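Local coordinates for protein ABC transporter (Caldanaerobius, PDB 4G68) that probably serves as the extracellular solute-binding component of an ABC transporter, capturing sugars released from xylan for uptake by this thermophilic bacterium, at residues D151-I159 against L373-V382; F185-L195 against E266-F276. All coordinates share one frame; numbering follows the deposited sequence.

Contact 1 of 2, residues D151-I159 against L373-V382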
loop_
_atom_site.group_PDB
_atom_site.type_symbol
_atom_site.label_atom_id
_atom_site.label_comp_id
_atom_site.label_asym_id
_atom_site.label_seq_id
_atom_site.Cartn_x
_atom_site.Cartn_y
_atom_site.Cartn_z
ATOM N N ASP C 151 10.452 2.177 0.789
ATOM C CA ASP C 151 9.371 2.330 1.770
ATOM C C ASP C 151 8.592 1.062 2.147
ATOM O O ASP C 151 8.747 0.007 1.539
ATOM C CB ASP C 151 8.487 3.580 1.470
ATOM C CG ASP C 151 7.417 3.371 0.362
ATOM O OD1 ASP C 151 7.111 2.242 -0.040
ATOM O OD2 ASP C 151 6.823 4.403 -0.065
ATOM N N GLN C 152 7.831 1.160 3.224
ATOM C CA GLN C 152 7.107 0.042 3.733
ATOM C C GLN C 152 5.688 0.468 3.891
ATOM O O GLN C 152 5.418 1.626 4.160
ATOM C CB GLN C 152 7.646 -0.522 5.053
ATOM C CG GLN C 152 8.458 0.380 5.944
ATOM C CD GLN C 152 8.914 -0.326 7.237
ATOM O OE1 GLN C 152 8.106 -0.930 7.972
ATOM N NE2 GLN C 152 10.231 -0.262 7.506
ATOM N N GLN C 153 4.775 -0.477 3.669
ATOM C CA GLN C 153 3.350 -0.192 3.877
ATOM C C GLN C 153 2.842 -0.832 5.160
ATOM O O GLN C 153 3.469 -1.786 5.721
ATOM C CB GLN C 153 2.520 -0.756 2.659
ATOM C CG GLN C 153 2.914 -0.124 1.261
ATOM C CD GLN C 153 2.084 -0.650 0.049
ATOM O OE1 GLN C 153 1.265 -1.536 0.183
ATOM N NE2 GLN C 153 2.332 -0.123 -1.134
ATOM N N ALA C 154 1.697 -0.323 5.635
ATOM C CA ALA C 154 1.025 -0.900 6.780
ATOM C C ALA C 154 -0.441 -0.516 6.634
ATOM O O ALA C 154 -0.747 0.585 6.129
ATOM C CB ALA C 154 1.624 -0.325 8.069
ATOM N N SER C 155 -1.326 -1.420 7.056
ATOM C CA SER C 155 -2.796 -1.112 7.026
ATOM C C SER C 155 -3.199 -0.182 8.158
ATOM O O SER C 155 -2.830 -0.444 9.328
ATOM C CB SER C 155 -3.639 -2.396 7.085
ATOM O OG SER C 155 -3.130 -3.338 8.069
ATOM N N VAL C 156 -4.063 0.802 7.867
ATOM C CA VAL C 156 -4.444 1.757 8.908
ATOM C C VAL C 156 -5.939 2.021 8.844
ATOM O O VAL C 156 -6.447 2.236 7.750
ATOM C CB VAL C 156 -3.761 3.121 8.679
ATOM C CG1 VAL C 156 -4.184 4.161 9.733
ATOM C CG2 VAL C 156 -2.241 2.954 8.687
ATOM N N LEU C 157 -6.610 2.055 10.029
ATOM C CA LEU C 157 -7.941 2.642 10.147
ATOM C C LEU C 157 -7.746 4.102 10.567
ATOM O O LEU C 157 -7.215 4.402 11.653
ATOM C CB LEU C 157 -8.851 1.834 11.121
ATOM C CG LEU C 157 -10.284 2.348 11.443
ATOM C CD1 LEU C 157 -11.165 2.531 10.210
ATOM C CD2 LEU C 157 -10.943 1.433 12.465
ATOM N N TYR C 158 -8.239 5.018 9.724
ATOM C CA TYR C 158 -8.230 6.449 10.023
ATOM C C TYR C 158 -9.571 6.828 10.609
ATOM O O TYR C 158 -10.600 6.500 10.040
ATOM C CB TYR C 158 -7.997 7.259 8.742
ATOM C CG TYR C 158 -6.681 6.946 8.080
ATOM C CD1 TYR C 158 -5.536 7.661 8.398
ATOM C CD2 TYR C 158 -6.591 5.980 7.083
ATOM C CE1 TYR C 158 -4.319 7.397 7.772
ATOM C CE2 TYR C 158 -5.377 5.699 6.460
ATOM C CZ TYR C 158 -4.264 6.407 6.798
ATOM O OH TYR C 158 -3.082 6.119 6.147
ATOM N N ILE C 159 -9.535 7.526 11.755
ATOM C CA ILE C 159 -10.716 7.961 12.498
ATOM C C ILE C 159 -10.746 9.495 12.464
ATOM O O ILE C 159 -9.791 10.129 12.919
ATOM C CB ILE C 159 -10.573 7.490 13.998
ATOM C CG1 ILE C 159 -10.405 5.988 14.070
ATOM C CG2 ILE C 159 -11.700 7.992 14.928
ATOM C CD1 ILE C 159 -11.565 5.296 13.402
ATOM N N LEU C 373 0.661 12.028 12.820
ATOM C CA LEU C 373 -0.053 10.905 12.242
ATOM C C LEU C 373 0.909 9.828 11.706
ATOM O O LEU C 373 0.687 8.618 11.896
ATOM C CB LEU C 373 -1.023 11.380 11.138
ATOM C CG LEU C 373 -1.986 10.348 10.542
ATOM C CD1 LEU C 373 -2.951 9.826 11.608
ATOM C CD2 LEU C 373 -2.794 10.930 9.349
ATOM N N GLU C 374 2.006 10.262 11.106
ATOM C CA GLU C 374 3.083 9.344 10.727
ATOM C C GLU C 374 3.664 8.536 11.902
ATOM O O GLU C 374 3.901 7.320 11.795
ATOM C CB GLU C 374 4.209 10.135 10.047
ATOM C CG GLU C 374 5.412 9.300 9.573
ATOM C CD GLU C 374 5.177 8.447 8.300
ATOM O OE1 GLU C 374 4.021 8.257 7.837
ATOM O OE2 GLU C 374 6.183 7.895 7.799
ATOM N N ILE C 375 4.007 9.245 12.972
ATOM C CA ILE C 375 4.509 8.666 14.219
ATOM C C ILE C 375 3.464 7.702 14.804
ATOM O O ILE C 375 3.766 6.559 15.280
ATOM C CB ILE C 375 4.775 9.795 15.226
ATOM C CG1 ILE C 375 5.906 10.678 14.702
ATOM C CG2 ILE C 375 5.196 9.247 16.587
ATOM C CD1 ILE C 375 6.038 12.016 15.386
ATOM N N GLN C 376 2.227 8.139 14.751
ATOM C CA GLN C 376 1.122 7.328 15.293
ATOM C C GLN C 376 0.976 5.968 14.577
ATOM O O GLN C 376 0.823 4.911 15.235
ATOM C CB GLN C 376 -0.188 8.124 15.348
ATOM C CG GLN C 376 -1.160 7.500 16.361
ATOM C CD GLN C 376 -2.494 8.209 16.457
ATOM O OE1 GLN C 376 -3.048 8.394 17.563
ATOM N NE2 GLN C 376 -2.997 8.645 15.312
ATOM N N ILE C 377 1.033 6.021 13.235
ATOM C CA ILE C 377 1.045 4.839 12.415
ATOM C C ILE C 377 2.163 3.939 12.930
ATOM O O ILE C 377 1.899 2.799 13.270
ATOM C CB ILE C 377 1.135 5.116 10.888
ATOM C CG1 ILE C 377 -0.186 5.717 10.386
ATOM C CG2 ILE C 377 1.375 3.791 10.150
ATOM C CD1 ILE C 377 -0.155 6.314 8.966
ATOM N N MET C 378 3.399 4.441 12.999
ATOM C CA MET C 378 4.478 3.663 13.616
ATOM C C MET C 378 4.088 3.022 14.972
ATOM O O MET C 378 4.182 1.790 15.144
ATOM C CB MET C 378 5.713 4.531 13.773
ATOM C CG MET C 378 6.559 4.580 12.522
ATOM S SD MET C 378 8.117 5.491 12.768
ATOM C CE MET C 378 8.987 4.481 13.826
ATOM N N ASN C 379 3.610 3.856 15.895
ATOM C CA ASN C 379 3.220 3.453 17.266
ATOM C C ASN C 379 1.960 2.586 17.463
ATOM O O ASN C 379 1.988 1.574 18.175
ATOM C CB ASN C 379 3.062 4.728 18.097
ATOM C CG ASN C 379 4.383 5.407 18.338
ATOM O OD1 ASN C 379 5.455 4.843 18.034
ATOM N ND2 ASN C 379 4.327 6.601 18.900
ATOM N N ASN C 380 0.847 3.029 16.909
ATOM C CA ASN C 380 -0.394 2.257 16.983
ATOM C C ASN C 380 -0.454 1.047 16.070
ATOM O O ASN C 380 -1.238 0.144 16.360
ATOM C CB ASN C 380 -1.601 3.134 16.729
ATOM C CG ASN C 380 -1.811 4.164 17.843
ATOM O OD1 ASN C 380 -0.991 4.278 18.788
ATOM N ND2 ASN C 380 -2.891 4.959 17.714
ATOM N N ILE C 381 0.335 1.005 14.980
ATOM C CA ILE C 381 0.230 -0.116 14.032
ATOM C C ILE C 381 1.496 -0.948 13.880
ATOM O O ILE C 381 1.489 -2.197 14.079
ATOM C CB ILE C 381 -0.269 0.313 12.594
ATOM C CG1 ILE C 381 -1.724 0.776 12.616
ATOM C CG2 ILE C 381 -0.227 -0.885 11.646
ATOM C CD1 ILE C 381 -1.903 2.256 12.815
ATOM N N VAL C 382 2.577 -0.288 13.490
ATOM C CA VAL C 382 3.727 -1.076 13.142
ATOM C C VAL C 382 4.481 -1.670 14.369
ATOM O O VAL C 382 4.783 -2.856 14.385
ATOM C CB VAL C 382 4.650 -0.340 12.150
ATOM C CG1 VAL C 382 5.758 -1.285 11.710
ATOM C CG2 VAL C 382 3.866 0.096 10.908
#
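Helix 372-382 packs across the long strand 144-160, and Val-156 meets Ile-377 where the two elements cross. Their axes lie 88° apart and approach to 8.9 Å, and from the strand every second residue, Ala-154, Val-156 and Tyr-158, meets the helix. CG2 of Val-156 reaches CG1 of Ile-377 at 3.8 Å, the two side chains crossing at about a right angle. In Ile-377 CG1 is anti to the carbonyl carbon (chi1 -71°), and the extended second torsion carries CD1 on to 4.1 Å from OH of Tyr-158. That hydroxyl is hydrogen-bonded to Gly-278 O, and CG1 of Val-156 lies over the centre of the tyrosine ring. The arrangement is a helix on a sheet, within the solute-binding-protein fold, and Ala-299 of strand 297-300 also touches Val-156 and Ile-377. At the ring edge, Tyr-158 CE1 stands 4.2 Å from CD2 of Leu-373. Replacing Ile-377 with an alanine would probably open a gap beneath Val-156 and take from Tyr-158 OH the methyl carbon CD1 beside it. Towards the helix C terminus, CG2 of Val-382 sits 3.6 Å from CB of Ala-154, while CG2 of Ile-381 lies 3.5 Å from the carbonyl O of Ser-155.

Contact 2 of 2, residues F185-L195 against E266-F276; sequences FKSKGVTPFAL and EFNQGKAAMYF
With CG anti to the carbonyl carbon in both Phe-193 (chi1 -85°) and Met-274 (chi1 -43°), the aromatic ring meets the methionine chain: CB of Met-274 lies over one ring face, 4.0 Å from the Phe-193 centroid, in a CH-pi contact. With chi2 extended, SD comes to lie obliquely over the same ring, a Met-aromatic contact. CB of Phe-276 approaches the Phe-193 ring at its edge. A second CH-pi contact puts CB of Ala-273 over the Phe-185 ring, 3.6 Å from its centroid. Between these groups the backbones join at a single beta bridge, Phe-193 with Met-274. Ala-194 N donates to Met-274 O at 3.0 Å (159° at the hydrogen), Met-274 N to Pro-192 O at 2.8 Å, and Ala-273 N to Thr-191 O at 2.9 Å. Ala-194 CB packs on CB of Ala-272, 3.7 Å away. One water donates to both Leu-195 O and Glu-266 OE1; another links Thr-191 N with Lys-271 O. Schellman motifs, with Gly-189 and Gly-270 at positive phi, end helices 175-187 and 260-268 ahead of the bridged backbones. Leu-178 and Ile-182 of helix 175-187 touch Phe-193, while Met-274 packs against Leu-157 and Ile-159 of the neighbouring strand 144-160.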
loop_
_atom_site.group_PDB
_atom_site.type_symbol
_atom_site.label_atom_id
_atom_site.label_comp_id
_atom_site.label_asym_id
_atom_site.label_seq_id
_atom_site.Cartn_x
_atom_site.Cartn_y
_atom_site.Cartn_z
ATOM N N PHE C 185 -23.567 6.002 12.601
ATOM C CA PHE C 185 -23.296 7.107 11.672
ATOM C C PHE C 185 -24.283 7.212 10.537
ATOM O O PHE C 185 -24.714 8.303 10.164
ATOM C CB PHE C 185 -21.880 7.028 11.086
ATOM C CG PHE C 185 -20.816 7.472 12.055
ATOM C CD1 PHE C 185 -20.795 8.803 12.540
ATOM C CD2 PHE C 185 -19.817 6.581 12.477
ATOM C CE1 PHE C 185 -19.805 9.223 13.428
ATOM C CE2 PHE C 185 -18.823 7.012 13.361
ATOM C CZ PHE C 185 -18.818 8.326 13.837
ATOM N N LYS C 186 -24.652 6.066 9.999
ATOM C CA LYS C 186 -25.582 6.038 8.884
ATOM C C LYS C 186 -26.890 6.645 9.298
ATOM O O LYS C 186 -27.476 7.382 8.513
ATOM C CB LYS C 186 -25.765 4.596 8.421
ATOM C CG LYS C 186 -26.838 4.365 7.366
ATOM C CD LYS C 186 -26.470 4.982 6.027
ATOM C CE LYS C 186 -27.254 4.363 4.869
ATOM N NZ LYS C 186 -26.846 4.990 3.571
ATOM N N SER C 187 -27.339 6.321 10.521
ATOM C CA SER C 187 -28.593 6.848 11.109
ATOM C C SER C 187 -28.521 8.346 11.458
ATOM O O SER C 187 -29.575 8.966 11.603
ATOM C CB SER C 187 -29.038 6.026 12.331
ATOM O OG SER C 187 -28.214 6.208 13.484
ATOM N N LYS C 188 -27.308 8.913 11.551
ATOM C CA LYS C 188 -27.076 10.409 11.608
ATOM C C LYS C 188 -26.871 11.145 10.237
ATOM O O LYS C 188 -26.609 12.382 10.162
ATOM C CB LYS C 188 -25.918 10.725 12.576
ATOM C CG LYS C 188 -26.185 10.256 14.003
ATOM C CD LYS C 188 -27.307 11.077 14.649
ATOM C CE LYS C 188 -27.034 11.250 16.131
ATOM N NZ LYS C 188 -26.995 9.930 16.833
ATOM N N GLY C 189 -27.066 10.390 9.160
ATOM C CA GLY C 189 -26.847 10.854 7.776
ATOM C C GLY C 189 -25.373 11.072 7.519
ATOM O O GLY C 189 -25.006 11.904 6.663
ATOM N N VAL C 190 -24.532 10.360 8.264
ATOM C CA VAL C 190 -23.032 10.486 8.100
ATOM C C VAL C 190 -22.391 9.280 7.374
ATOM O O VAL C 190 -22.450 8.141 7.852
ATOM C CB VAL C 190 -22.284 10.734 9.466
ATOM C CG1 VAL C 190 -20.779 10.838 9.258
ATOM C CG2 VAL C 190 -22.799 11.998 10.176
ATOM N N THR C 191 -21.746 9.529 6.239
ATOM C CA THR C 191 -21.042 8.458 5.509
ATOM C C THR C 191 -19.995 7.799 6.436
ATOM O O THR C 191 -19.043 8.473 6.858
ATOM C CB THR C 191 -20.343 9.038 4.233
ATOM O OG1 THR C 191 -21.311 9.674 3.401
ATOM C CG2 THR C 191 -19.681 7.966 3.414
ATOM N N PRO C 192 -20.168 6.498 6.770
ATOM C CA PRO C 192 -19.280 5.869 7.757
ATOM C C PRO C 192 -17.886 5.725 7.182
ATOM O O PRO C 192 -16.944 6.010 7.854
ATOM C CB PRO C 192 -19.900 4.455 7.927
ATOM C CG PRO C 192 -21.350 4.719 7.694
ATOM C CD PRO C 192 -21.354 5.657 6.514
ATOM N N PHE C 193 -17.776 5.221 5.956
ATOM C CA PHE C 193 -16.471 5.060 5.338
ATOM C C PHE C 193 -16.460 5.799 3.998
ATOM O O PHE C 193 -17.400 5.643 3.203
ATOM C CB PHE C 193 -16.179 3.582 5.018
ATOM C CG PHE C 193 -15.606 2.780 6.159
ATOM C CD1 PHE C 193 -14.200 2.590 6.299
ATOM C CD2 PHE C 193 -16.451 2.132 7.062
ATOM C CE1 PHE C 193 -13.702 1.837 7.368
ATOM C CE2 PHE C 193 -15.931 1.335 8.083
ATOM C CZ PHE C 193 -14.568 1.172 8.221
ATOM N N ALA C 194 -15.396 6.572 3.744
ATOM C CA ALA C 194 -15.118 7.063 2.398
ATOM C C ALA C 194 -14.397 5.957 1.689
ATOM O O ALA C 194 -13.243 5.706 2.028
ATOM C CB ALA C 194 -14.221 8.295 2.432
ATOM N N LEU C 195 -15.052 5.294 0.726
ATOM C CA LEU C 195 -14.297 4.321 -0.144
ATOM C C LEU C 195 -14.404 4.628 -1.674
ATOM O O LEU C 195 -15.508 4.890 -2.161
ATOM C CB LEU C 195 -14.674 2.877 0.185
ATOM C CG LEU C 195 -14.217 1.762 -0.760
ATOM C CD1 LEU C 195 -12.680 1.586 -0.765
ATOM C CD2 LEU C 195 -14.924 0.443 -0.509
ATOM N N GLU C 266 -12.861 13.001 -0.393
ATOM C CA GLU C 266 -14.017 12.839 0.494
ATOM C C GLU C 266 -13.629 12.979 1.963
ATOM O O GLU C 266 -14.109 13.876 2.680
ATOM C CB GLU C 266 -14.602 11.456 0.321
ATOM C CG GLU C 266 -15.992 11.496 -0.272
ATOM C CD GLU C 266 -16.668 10.136 -0.306
ATOM O OE1 GLU C 266 -16.211 9.134 0.249
ATOM O OE2 GLU C 266 -17.711 10.057 -0.949
ATOM N N PHE C 267 -12.736 12.086 2.390
ATOM C CA PHE C 267 -12.311 12.027 3.777
ATOM C C PHE C 267 -11.610 13.262 4.244
ATOM O O PHE C 267 -11.812 13.640 5.402
ATOM C CB PHE C 267 -11.374 10.870 4.017
ATOM C CG PHE C 267 -11.172 10.542 5.481
ATOM C CD1 PHE C 267 -12.250 10.197 6.287
ATOM C CD2 PHE C 267 -9.909 10.555 6.038
ATOM C CE1 PHE C 267 -12.060 9.864 7.622
ATOM C CE2 PHE C 267 -9.699 10.193 7.361
ATOM C CZ PHE C 267 -10.781 9.872 8.169
ATOM N N ASN C 268 -10.786 13.857 3.380
ATOM C CA ASN C 268 -10.031 15.056 3.761
ATOM C C ASN C 268 -10.872 16.318 3.800
ATOM O O ASN C 268 -10.452 17.316 4.400
ATOM C CB ASN C 268 -8.608 15.192 3.115
ATOM C CG ASN C 268 -8.590 15.871 1.743
ATOM O OD1 ASN C 268 -9.564 16.440 1.268
ATOM N ND2 ASN C 268 -7.426 15.808 1.095
ATOM N N GLN C 269 -12.065 16.255 3.181
ATOM C CA GLN C 269 -13.045 17.348 3.283
ATOM C C GLN C 269 -13.989 17.160 4.472
ATOM O O GLN C 269 -14.920 17.934 4.666
ATOM C CB GLN C 269 -13.822 17.482 1.969
ATOM C CG GLN C 269 -12.964 17.991 0.808
ATOM C CD GLN C 269 -12.253 19.307 1.115
ATOM O OE1 GLN C 269 -11.022 19.347 1.338
ATOM N NE2 GLN C 269 -13.014 20.385 1.139
ATOM N N GLY C 270 -13.728 16.136 5.269
ATOM C CA GLY C 270 -14.516 15.882 6.495
ATOM C C GLY C 270 -15.852 15.230 6.208
ATOM O O GLY C 270 -16.791 15.376 6.964
ATOM N N LYS C 271 -15.954 14.510 5.101
ATOM C CA LYS C 271 -17.256 13.998 4.644
ATOM C C LYS C 271 -17.489 12.524 4.957
ATOM O O LYS C 271 -18.481 11.925 4.499
ATOM C CB LYS C 271 -17.478 14.259 3.129
ATOM C CG LYS C 271 -17.528 15.732 2.722
ATOM C CD LYS C 271 -17.770 15.821 1.228
ATOM C CE LYS C 271 -17.797 17.264 0.721
ATOM N NZ LYS C 271 -19.177 17.798 0.854
ATOM N N ALA C 272 -16.584 11.921 5.724
ATOM C CA ALA C 272 -16.816 10.528 6.210
ATOM C C ALA C 272 -16.177 10.325 7.563
ATOM O O ALA C 272 -15.111 10.943 7.833
ATOM C CB ALA C 272 -16.276 9.511 5.217
ATOM N N ALA C 273 -16.829 9.497 8.410
ATOM C CA ALA C 273 -16.274 9.096 9.766
ATOM C C ALA C 273 -14.889 8.441 9.692
ATOM O O ALA C 273 -13.991 8.844 10.475
ATOM C CB ALA C 273 -17.223 8.124 10.474
ATOM N N MET C 274 -14.760 7.426 8.787
ATOM C CA MET C 274 -13.620 6.523 8.642
ATOM C C MET C 274 -13.136 6.291 7.204
ATOM O O MET C 274 -13.796 6.668 6.232
ATOM C CB MET C 274 -13.844 5.128 9.343
ATOM C CG MET C 274 -14.476 5.164 10.744
ATOM S SD MET C 274 -15.004 3.581 11.462
ATOM C CE MET C 274 -13.491 2.943 12.167
ATOM N N TYR C 275 -11.870 5.833 7.112
ATOM C CA TYR C 275 -11.216 5.386 5.851
ATOM C C TYR C 275 -10.317 4.289 6.265
ATOM O O TYR C 275 -9.637 4.395 7.313
ATOM C CB TYR C 275 -10.313 6.423 5.393
ATOM C CG TYR C 275 -9.624 6.222 4.110
ATOM C CD1 TYR C 275 -10.137 6.785 2.933
ATOM C CD2 TYR C 275 -8.357 5.582 4.057
ATOM C CE1 TYR C 275 -9.471 6.636 1.727
ATOM C CE2 TYR C 275 -7.701 5.440 2.842
ATOM C CZ TYR C 275 -8.245 5.961 1.682
ATOM O OH TYR C 275 -7.575 5.781 0.464
ATOM N N PHE C 276 -10.232 3.270 5.415
ATOM C CA PHE C 276 -9.283 2.247 5.696
ATOM C C PHE C 276 -8.353 1.961 4.521
ATOM O O PHE C 276 -8.769 1.781 3.405
ATOM C CB PHE C 276 -10.001 0.972 6.149
ATOM C CG PHE C 276 -9.078 -0.163 6.355
ATOM C CD1 PHE C 276 -8.348 -0.262 7.527
ATOM C CD2 PHE C 276 -8.894 -1.121 5.354
ATOM C CE1 PHE C 276 -7.435 -1.275 7.721
ATOM C CE2 PHE C 276 -7.958 -2.128 5.536
ATOM C CZ PHE C 276 -7.259 -2.212 6.706
HETATM O O HOH W 1 -21.007 12.628 5.560
HETATM O O HOH W 2 -16.769 7.138 -1.608
#

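Overall arrangement
From the N terminus, the chain first enters contact 1 through strand 144-160, then runs by helix 175-187 into residues 185-195. A largely helical excursion of 70 residues follows before 266-276 returns and closes contact 2. Only much later, after strands 297-300 and 317-325 and helix 332-353, does helix 372-382 close contact 1, so contact 2 is nested within its loop. The centres are 19 Å apart, yet the two contacts touch, because strands 144-160 and 274-278 are antiparallel neighbours in one sheet: Tyr-158 N lies 2.9 Å from Tyr-275 O, a probable hydrogen bond. Contact 1 joins a late helix to that sheet; contact 2 joins the end of helix 175-187 and the residues after it to the end of helix 260-268 and the start of sheet strand 274-278.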